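Local coordinates for acyl-CoA thioesterase II TesB2 (Mycobacterium marinum, PDB 3U0A), which probably hydrolyses fatty acyl-CoA thioesters to free fatty acid and coenzyme A, as a member of the C/M/P thioester hydrolase family, at residues L216-D222 against Q270-Y276; K168-Q172 against G203-T208; I7-L11 against L188-A192. One frame throughout, in Å; residues are numbered along the deposited sequence.

Interaction 1 (L216-D222 against Q270-Y276); sequences LQVASLD and QEGLTRY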
loop_
_atom_site.group_PDB
_atom_site.type_symbol
_atom_site.label_atom_id
_atom_site.label_comp_id
_atom_site.label_asym_id
_atom_site.label_seq_id
_atom_site.Cartn_x
_atom_site.Cartn_y
_atom_site.Cartn_z
ATOM N N LEU A 216 13.861 -16.094 -14.187
ATOM C CA LEU A 216 12.653 -15.296 -13.876
ATOM C C LEU A 216 12.357 -14.121 -14.800
ATOM O O LEU A 216 13.249 -13.467 -15.289
ATOM C CB LEU A 216 12.716 -14.749 -12.454
ATOM C CG LEU A 216 12.327 -15.667 -11.312
ATOM C CD1 LEU A 216 12.500 -14.902 -10.011
ATOM C CD2 LEU A 216 10.900 -16.149 -11.493
ATOM N N GLN A 217 11.076 -13.866 -15.013
ATOM C CA GLN A 217 10.601 -12.592 -15.540
ATOM C C GLN A 217 10.240 -11.692 -14.352
ATOM O O GLN A 217 9.366 -11.996 -13.556
ATOM C CB GLN A 217 9.385 -12.780 -16.434
ATOM C CG GLN A 217 9.691 -13.275 -17.835
ATOM C CD GLN A 217 8.553 -14.097 -18.440
ATOM O OE1 GLN A 217 7.468 -14.247 -17.848
ATOM N NE2 GLN A 217 8.797 -14.639 -19.627
ATOM N N VAL A 218 10.936 -10.574 -14.271
ATOM C CA VAL A 218 10.862 -9.659 -13.168
ATOM C C VAL A 218 10.423 -8.254 -13.641
ATOM O O VAL A 218 10.908 -7.727 -14.647
ATOM C CB VAL A 218 12.236 -9.584 -12.485
ATOM C CG1 VAL A 218 12.383 -8.279 -11.732
ATOM C CG2 VAL A 218 12.431 -10.780 -11.571
ATOM N N ALA A 219 9.492 -7.672 -12.891
ATOM C CA ALA A 219 8.958 -6.336 -13.156
ATOM C C ALA A 219 8.404 -5.767 -11.863
ATOM O O ALA A 219 8.125 -6.501 -10.939
ATOM C CB ALA A 219 7.864 -6.385 -14.216
ATOM N N SER A 220 8.303 -4.448 -11.799
ATOM C CA SER A 220 7.587 -3.768 -10.735
ATOM C C SER A 220 6.134 -3.651 -11.188
ATOM O O SER A 220 5.866 -3.156 -12.263
ATOM C CB SER A 220 8.204 -2.368 -10.450
ATOM O OG SER A 220 9.493 -2.440 -9.914
ATOM N N LEU A 221 5.208 -4.105 -10.372
ATOM C CA LEU A 221 3.773 -3.954 -10.654
ATOM C C LEU A 221 3.170 -2.686 -10.002
ATOM O O LEU A 221 2.348 -1.977 -10.587
ATOM C CB LEU A 221 3.045 -5.205 -10.162
ATOM C CG LEU A 221 3.512 -6.524 -10.764
ATOM C CD1 LEU A 221 2.797 -7.703 -10.120
ATOM C CD2 LEU A 221 3.264 -6.530 -12.268
ATOM N N ASP A 222 3.591 -2.416 -8.779
ATOM C CA ASP A 222 3.079 -1.281 -8.056
ATOM C C ASP A 222 4.055 -0.740 -7.023
ATOM O O ASP A 222 5.202 -1.155 -6.981
ATOM C CB ASP A 222 1.707 -1.619 -7.439
ATOM C CG ASP A 222 1.783 -2.459 -6.168
ATOM O OD1 ASP A 222 2.831 -2.548 -5.500
ATOM O OD2 ASP A 222 0.723 -2.993 -5.821
ATOM N N GLN A 270 5.360 -3.038 -1.885
ATOM C CA GLN A 270 5.490 -3.140 -3.323
ATOM C C GLN A 270 5.377 -4.577 -3.762
ATOM O O GLN A 270 5.986 -5.481 -3.178
ATOM C CB GLN A 270 6.830 -2.570 -3.752
ATOM C CG GLN A 270 7.194 -2.677 -5.221
ATOM C CD GLN A 270 8.314 -1.705 -5.595
ATOM O OE1 GLN A 270 9.276 -1.562 -4.841
ATOM N NE2 GLN A 270 8.189 -1.021 -6.731
ATOM N N GLU A 271 4.563 -4.777 -4.790
ATOM C CA GLU A 271 4.431 -6.072 -5.423
ATOM C C GLU A 271 5.202 -6.046 -6.771
ATOM O O GLU A 271 5.241 -5.020 -7.449
ATOM C CB GLU A 271 2.954 -6.404 -5.612
ATOM C CG GLU A 271 2.718 -7.817 -6.103
ATOM C CD GLU A 271 1.248 -8.218 -6.096
ATOM O OE1 GLU A 271 0.380 -7.431 -6.614
ATOM O OE2 GLU A 271 0.979 -9.338 -5.575
ATOM N N GLY A 272 5.807 -7.164 -7.147
ATOM C CA GLY A 272 6.499 -7.292 -8.412
ATOM C C GLY A 272 6.122 -8.556 -9.163
ATOM O O GLY A 272 5.575 -9.505 -8.596
ATOM N N LEU A 273 6.413 -8.561 -10.454
ATOM C CA LEU A 273 6.386 -9.778 -11.243
ATOM C C LEU A 273 7.597 -10.603 -10.855
ATOM O O LEU A 273 8.674 -10.072 -10.734
ATOM C CB LEU A 273 6.408 -9.451 -12.745
ATOM C CG LEU A 273 6.166 -10.604 -13.708
ATOM C CD1 LEU A 273 4.722 -11.076 -13.650
ATOM C CD2 LEU A 273 6.560 -10.147 -15.096
ATOM N N THR A 274 7.400 -11.892 -10.588
ATOM C CA THR A 274 8.503 -12.805 -10.394
ATOM C C THR A 274 8.058 -14.133 -10.972
ATOM O O THR A 274 7.745 -15.085 -10.258
ATOM C CB THR A 274 8.937 -12.918 -8.931
ATOM O OG1 THR A 274 7.814 -13.251 -8.148
ATOM C CG2 THR A 274 9.554 -11.627 -8.411
ATOM N N ARG A 275 8.053 -14.147 -12.302
ATOM C CA ARG A 275 7.374 -15.144 -13.101
ATOM C C ARG A 275 8.289 -16.125 -13.871
ATOM O O ARG A 275 9.209 -15.729 -14.563
ATOM C CB ARG A 275 6.445 -14.435 -14.099
ATOM C CG ARG A 275 5.572 -15.361 -14.943
ATOM C CD ARG A 275 4.543 -14.574 -15.712
ATOM N NE ARG A 275 5.213 -13.712 -16.686
ATOM C CZ ARG A 275 4.682 -12.666 -17.314
ATOM N NH1 ARG A 275 5.444 -11.988 -18.172
ATOM N NH2 ARG A 275 3.432 -12.274 -17.089
ATOM N N TYR A 276 7.983 -17.411 -13.727
ATOM C CA TYR A 276 8.536 -18.460 -14.576
ATOM C C TYR A 276 7.970 -18.377 -16.018
ATOM O O TYR A 276 6.752 -18.308 -16.228
ATOM C CB TYR A 276 8.231 -19.850 -13.998
ATOM C CG TYR A 276 8.891 -20.185 -12.657
ATOM C CD1 TYR A 276 10.109 -19.591 -12.269
ATOM C CD2 TYR A 276 8.321 -21.139 -11.786
ATOM C CE1 TYR A 276 10.715 -19.905 -11.060
ATOM C CE2 TYR A 276 8.928 -21.453 -10.572
ATOM C CZ TYR A 276 10.128 -20.826 -10.221
ATOM O OH TYR A 276 10.787 -21.101 -9.042
HETATM O O HOH W 1 10.457 -0.459 -8.757
HETATM O O HOH W 2 -0.157 -5.051 -7.377
#
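Gln-217 OE1 is gripped by two nitrogens of Arg-275. NE gives a short bond to this OE1 of 2.6 Å, close to the guanidinium plane, and NH1 adds a weak one. The amide and guanidinium planes stand 87° apart. Arg-275 reaches the oxygen because its chain bends at chi3 (65°). Leu-273 CD2 lies 3.7 Å above one guanidinium face, toward its rim.

The two strands are antiparallel neighbours in the HotDog sheet. Gln-217 with Arg-275 and Ala-219 with Leu-273 are hydrogen-bonded pairs, and Val-218 with Thr-274 is a non-hydrogen-bonded pair. On the face of Gln-217 and Arg-275, Ala-219 CB meets Leu-273 CB at 3.7 Å.

Past Ser-220 the ladder changes. Glu-271 O takes Leu-221 N at 3.1 Å and Asp-222 N weakly. Glu-271 N gives a nearly straight bond to Asp-222 OD1 (2.9 Å), coming from above the carboxylate plane.

One water donates to both Asp-222 OD2 and Glu-271 OE1. Glu-271 OE2 pairs with Arg-250, and Trp-226 of the second subunit donates to Asp-222 OD2. The water, the arginine and the indole would probably ease the repulsion between two buried carboxylates whose oxygens OD2 and OE1 lie 4.5 Å apart.

Interaction 2 (K168-Q172 against G203-T208); sequences KASQQ and GSAQVT. With SO4 (sulfate ion), chain L.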
loop_
_atom_site.group_PDB
_atom_site.type_symbol
_atom_site.label_atom_id
_atom_site.label_comp_id
_atom_site.label_asym_id
_atom_site.label_seq_id
_atom_site.Cartn_x
_atom_site.Cartn_y
_atom_site.Cartn_z
ATOM N N LYS A 168 9.746 -15.715 9.573
ATOM C CA LYS A 168 9.921 -14.946 8.348
ATOM C C LYS A 168 10.735 -15.687 7.300
ATOM O O LYS A 168 11.846 -16.176 7.576
ATOM C CB LYS A 168 10.607 -13.612 8.658
ATOM C CG LYS A 168 9.774 -12.739 9.574
ATOM C CD LYS A 168 9.623 -11.332 9.046
ATOM C CE LYS A 168 8.433 -10.631 9.717
ATOM N NZ LYS A 168 7.954 -9.417 8.955
ATOM N N ALA A 169 10.203 -15.725 6.091
ATOM C CA ALA A 169 10.878 -16.426 4.994
ATOM C C ALA A 169 12.100 -15.659 4.411
ATOM O O ALA A 169 13.089 -16.271 4.001
ATOM C CB ALA A 169 9.875 -16.730 3.884
ATOM N N SER A 170 12.045 -14.336 4.392
ATOM C CA SER A 170 12.876 -13.595 3.494
ATOM C C SER A 170 13.007 -12.160 3.950
ATOM O O SER A 170 12.127 -11.336 3.704
ATOM C CB SER A 170 12.242 -13.665 2.107
ATOM O OG SER A 170 13.162 -13.369 1.089
ATOM N N GLN A 171 14.116 -11.864 4.614
ATOM C CA GLN A 171 14.394 -10.532 5.148
ATOM C C GLN A 171 15.647 -10.027 4.499
ATOM O O GLN A 171 16.541 -10.798 4.131
ATOM C CB GLN A 171 14.635 -10.541 6.691
ATOM C CG GLN A 171 13.380 -10.692 7.536
ATOM C CD GLN A 171 13.691 -10.985 8.995
ATOM O OE1 GLN A 171 13.467 -12.100 9.477
ATOM N NE2 GLN A 171 14.205 -9.986 9.708
ATOM N N GLN A 172 15.728 -8.715 4.396
ATOM C CA GLN A 172 16.954 -8.099 3.970
ATOM C C GLN A 172 17.087 -6.712 4.576
ATOM O O GLN A 172 16.110 -5.993 4.682
ATOM C CB GLN A 172 17.003 -8.054 2.462
ATOM C CG GLN A 172 18.065 -7.128 1.935
ATOM C CD GLN A 172 18.378 -7.377 0.484
ATOM O OE1 GLN A 172 19.347 -8.068 0.200
ATOM N NE2 GLN A 172 17.560 -6.842 -0.446
ATOM N N GLY A 203 14.192 -6.662 -4.650
ATOM C CA GLY A 203 15.324 -7.586 -4.421
ATOM C C GLY A 203 15.110 -8.507 -3.214
ATOM O O GLY A 203 15.553 -9.646 -3.211
ATOM N N SER A 204 14.412 -8.025 -2.192
ATOM C CA SER A 204 14.189 -8.816 -0.967
ATOM C C SER A 204 13.366 -10.102 -1.218
ATOM O O SER A 204 13.461 -11.067 -0.430
ATOM C CB SER A 204 13.525 -7.973 0.134
ATOM O OG SER A 204 12.184 -7.626 -0.190
ATOM N N ALA A 205 12.573 -10.099 -2.295
ATOM C CA ALA A 205 11.848 -11.276 -2.727
ATOM C C ALA A 205 12.805 -12.401 -3.172
ATOM O O ALA A 205 12.429 -13.569 -3.058
ATOM C CB ALA A 205 10.859 -10.939 -3.841
ATOM N N GLN A 206 14.027 -12.058 -3.630
ATOM C CA GLN A 206 14.911 -13.062 -4.233
ATOM C C GLN A 206 15.913 -13.689 -3.276
ATOM O O GLN A 206 16.738 -14.493 -3.699
ATOM C CB GLN A 206 15.655 -12.515 -5.467
ATOM C CG GLN A 206 14.770 -11.872 -6.538
ATOM C CD GLN A 206 13.680 -12.802 -7.033
ATOM O OE1 GLN A 206 13.887 -14.029 -7.182
ATOM N NE2 GLN A 206 12.502 -12.230 -7.292
ATOM N N VAL A 207 15.816 -13.352 -1.996
ATOM C CA VAL A 207 16.895 -13.675 -1.062
ATOM C C VAL A 207 17.105 -15.180 -0.970
ATOM O O VAL A 207 18.256 -15.656 -0.992
ATOM C CB VAL A 207 16.605 -13.076 0.320
ATOM C CG1 VAL A 207 17.486 -13.688 1.390
ATOM C CG2 VAL A 207 16.832 -11.577 0.279
ATOM N N THR A 208 15.989 -15.911 -0.899
ATOM C CA THR A 208 15.995 -17.375 -0.803
ATOM C C THR A 208 15.811 -18.104 -2.158
ATOM O O THR A 208 15.467 -19.275 -2.180
ATOM C CB THR A 208 14.857 -17.872 0.138
ATOM O OG1 THR A 208 13.571 -17.653 -0.484
ATOM C CG2 THR A 208 14.931 -17.188 1.514
HETATM S S SO4 L . 5.792 -6.689 9.942
HETATM O O1 SO4 L . 5.247 -5.452 9.299
HETATM O O2 SO4 L . 4.883 -7.880 9.655
HETATM O O3 SO4 L . 7.200 -6.878 9.453
HETATM O O4 SO4 L . 5.784 -6.447 11.433
HETATM O O HOH W 3 13.273 -14.990 -0.975
#
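The flat amide of Gln-172 meets the backbone of Gly-203 and Ser-204 at its nitrogen corner. Ser-204 N lies 3.8 Å from Gln-172 NE2, oblique to the amide plane, so it is neither over a face nor at an edge. The same NE2 gives its hydrogen bond to Gln-241 on strand 237-247.

The contact belongs to the HotDog fold. It joins the start of strand 171-178 to the 3-10 turn and loop that follow helix 186-200. Gln-172 CG is anti to the backbone N (chi1 165°), and the chain stays extended beyond it. This carries the amide along the turn, while CB touches both Val-207 CG2 and Ser-204 CB.

Ser-170 makes the direct polar link. Its OG donates to Ser-204 O at 2.8 Å, nearly along the C=O axis. Val-207 CB packs against the same OG. Thr-208 CG2 sits 3.2 Å from Ala-169 O.

The outer end of the contact meets the second subunit. Ala-169 N binds Asp-121 OD1 of that subunit, and Thr-208 packs on its His-119. Lys-168 NZ makes a long, weak ion pair with the same Asp-121, and gives a 2.7 Å hydrogen bond to O3 of a sulfate, probably from the crystallisation liquor.

A water ties the two segments together. It donates to Ser-170 OG at 2.6 Å and to Ala-205 O at 2.7 Å, accepts from Thr-208 N, and bonds to Thr-208 OG1 at 2.7 Å.

Interaction 3 (I7-L11 against L188-A192); sequences IEEIL and LHICA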
loop_
_atom_site.group_PDB
_atom_site.type_symbol
_atom_site.label_atom_id
_atom_site.label_comp_id
_atom_site.label_asym_id
_atom_site.label_seq_id
_atom_site.Cartn_x
_atom_site.Cartn_y
_atom_site.Cartn_z
ATOM N N ILE A 7 19.843 12.651 -9.097
ATOM C CA ILE A 7 18.532 12.637 -8.376
ATOM C C ILE A 7 17.733 13.960 -8.427
ATOM O O ILE A 7 16.511 13.959 -8.423
ATOM C CB ILE A 7 18.729 12.185 -6.905
ATOM C CG1 ILE A 7 17.425 11.669 -6.279
ATOM C CG2 ILE A 7 19.292 13.316 -6.071
ATOM C CD1 ILE A 7 16.826 10.482 -7.004
ATOM N N GLU A 8 18.438 15.082 -8.499
ATOM C CA GLU A 8 17.834 16.426 -8.548
ATOM C C GLU A 8 17.140 16.712 -9.859
ATOM O O GLU A 8 16.270 17.599 -9.944
ATOM C CB GLU A 8 18.921 17.483 -8.309
ATOM C CG GLU A 8 19.443 17.482 -6.880
ATOM C CD GLU A 8 20.951 17.335 -6.779
ATOM O OE1 GLU A 8 21.484 16.238 -7.163
ATOM O OE2 GLU A 8 21.580 18.320 -6.286
ATOM N N GLU A 9 17.524 15.976 -10.889
ATOM C CA GLU A 9 16.864 16.099 -12.184
ATOM C C GLU A 9 15.445 15.554 -12.153
ATOM O O GLU A 9 14.636 15.914 -13.018
ATOM C CB GLU A 9 17.671 15.419 -13.296
ATOM N N ILE A 10 15.105 14.725 -11.159
ATOM C CA ILE A 10 13.721 14.266 -11.038
ATOM C C ILE A 10 12.806 15.457 -10.822
ATOM O O ILE A 10 11.685 15.456 -11.245
ATOM C CB ILE A 10 13.535 13.233 -9.909
ATOM C CG1 ILE A 10 14.211 11.944 -10.284
ATOM C CG2 ILE A 10 12.067 12.910 -9.692
ATOM C CD1 ILE A 10 13.480 10.749 -9.787
ATOM N N LEU A 11 13.323 16.486 -10.173
ATOM C CA LEU A 11 12.531 17.660 -9.845
ATOM C C LEU A 11 12.389 18.623 -11.026
ATOM O O LEU A 11 11.525 19.475 -11.007
ATOM C CB LEU A 11 13.132 18.370 -8.625
ATOM C CG LEU A 11 12.528 17.944 -7.271
ATOM C CD1 LEU A 11 12.585 16.437 -7.002
ATOM C CD2 LEU A 11 13.253 18.721 -6.194
ATOM N N LEU A 188 12.654 16.830 -2.509
ATOM C CA LEU A 188 13.801 16.170 -3.107
ATOM C C LEU A 188 14.226 14.957 -2.284
ATOM O O LEU A 188 14.705 13.963 -2.825
ATOM C CB LEU A 188 14.993 17.149 -3.243
ATOM C CG LEU A 188 16.323 16.542 -3.726
ATOM C CD1 LEU A 188 16.235 16.043 -5.151
ATOM C CD2 LEU A 188 17.459 17.532 -3.603
ATOM N N HIS A 189 14.090 15.069 -0.974
ATOM C CA HIS A 189 14.471 13.986 -0.102
ATOM C C HIS A 189 13.492 12.858 -0.228
ATOM O O HIS A 189 13.895 11.728 -0.377
ATOM C CB HIS A 189 14.666 14.477 1.345
ATOM C CG HIS A 189 15.892 15.353 1.511
ATOM N ND1 HIS A 189 17.011 14.914 2.074
ATOM C CD2 HIS A 189 16.147 16.655 1.091
ATOM C CE1 HIS A 189 17.933 15.877 2.024
ATOM N NE2 HIS A 189 17.391 16.942 1.431
ATOM N N ILE A 190 12.199 13.182 -0.212
ATOM C CA ILE A 190 11.134 12.190 -0.391
ATOM C C ILE A 190 11.347 11.411 -1.713
ATOM O O ILE A 190 11.366 10.187 -1.706
ATOM C CB ILE A 190 9.729 12.853 -0.261
ATOM C CG1 ILE A 190 9.477 13.313 1.183
ATOM C CG2 ILE A 190 8.617 11.882 -0.584
ATOM C CD1 ILE A 190 8.498 14.473 1.284
ATOM N N CYS A 191 11.578 12.138 -2.810
ATOM C CA CYS A 191 11.877 11.538 -4.107
ATOM C C CYS A 191 13.137 10.673 -4.082
ATOM O O CYS A 191 13.169 9.600 -4.658
ATOM C CB CYS A 191 12.002 12.612 -5.188
ATOM S SG CYS A 191 10.424 13.367 -5.679
ATOM N N ALA A 192 14.165 11.141 -3.399
ATOM C CA ALA A 192 15.393 10.383 -3.253
ATOM C C ALA A 192 15.082 9.028 -2.611
ATOM O O ALA A 192 15.475 7.995 -3.135
ATOM C CB ALA A 192 16.426 11.174 -2.437
#
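Leu-188 holds CG anti to its backbone nitrogen (chi1 174°), which carries CG, and with it both methyls, toward residues 7-11. Ile-7 likewise extends CG1 away from its own N (chi1 -159°), toward Ala-192.

The contact is apolar, and no hydrogen bond crosses it. Leu-188 is the centre. Its CD1 touches Glu-8 CA at 3.8 Å and packs near Ile-7 O and CG2. Its CD2 meets Glu-8 CG at 3.8 Å, so the glutamate contributes the aliphatic part of its chain. Leu-11 crosses Leu-188 at about a right angle and sets CD2 against Leu-188 CB, also at 3.8 Å.

One helical turn further on, Ile-7 CG1 lies 4.0 Å from Ala-192 CB. The small alanine leaves the isoleucine close to the helix backbone, with CG1 3.9 Å from Ala-192 CA. Cys-191 SG faces Leu-11 CD1 at 4.0 Å, and Ile-10 CG2 lies a little farther from the same sulfur.

The N-terminal turn leads on to strand 14-17 and packs against two helices that also touch each other through Val-47 and Cys-191. Helix 186-200 supplies the partners described here. Helix 34-51 supplies Val-47, which also touches Ile-10 and Leu-11, while Gln-44 donates to Ile-10 O.

Overall arrangement
Interactions 1 and 2 are neighbours, with centres 14 Å apart. Gln-206 joins them: its NE2 packs 3.2 Å from Thr-274 CG2, and its OE1 lies 3.3 Å from Leu-216 CD1. Both contacts also touch the second subunit. Interaction 3 lies on the opposite side of the chain's centre. Its centre is 25 Å from that of interaction 1 and 27 Å from that of interaction 2. Helix 186-200 links the two regions, since it carries residues 188-192 and leads into the 203-208 loop. The bound ions are dispersed: the Arg-275 side chain is about 4 Å from a sodium ion and from a sulfate, while the Leu-11 side chain is about 11 Å from a sodium ion.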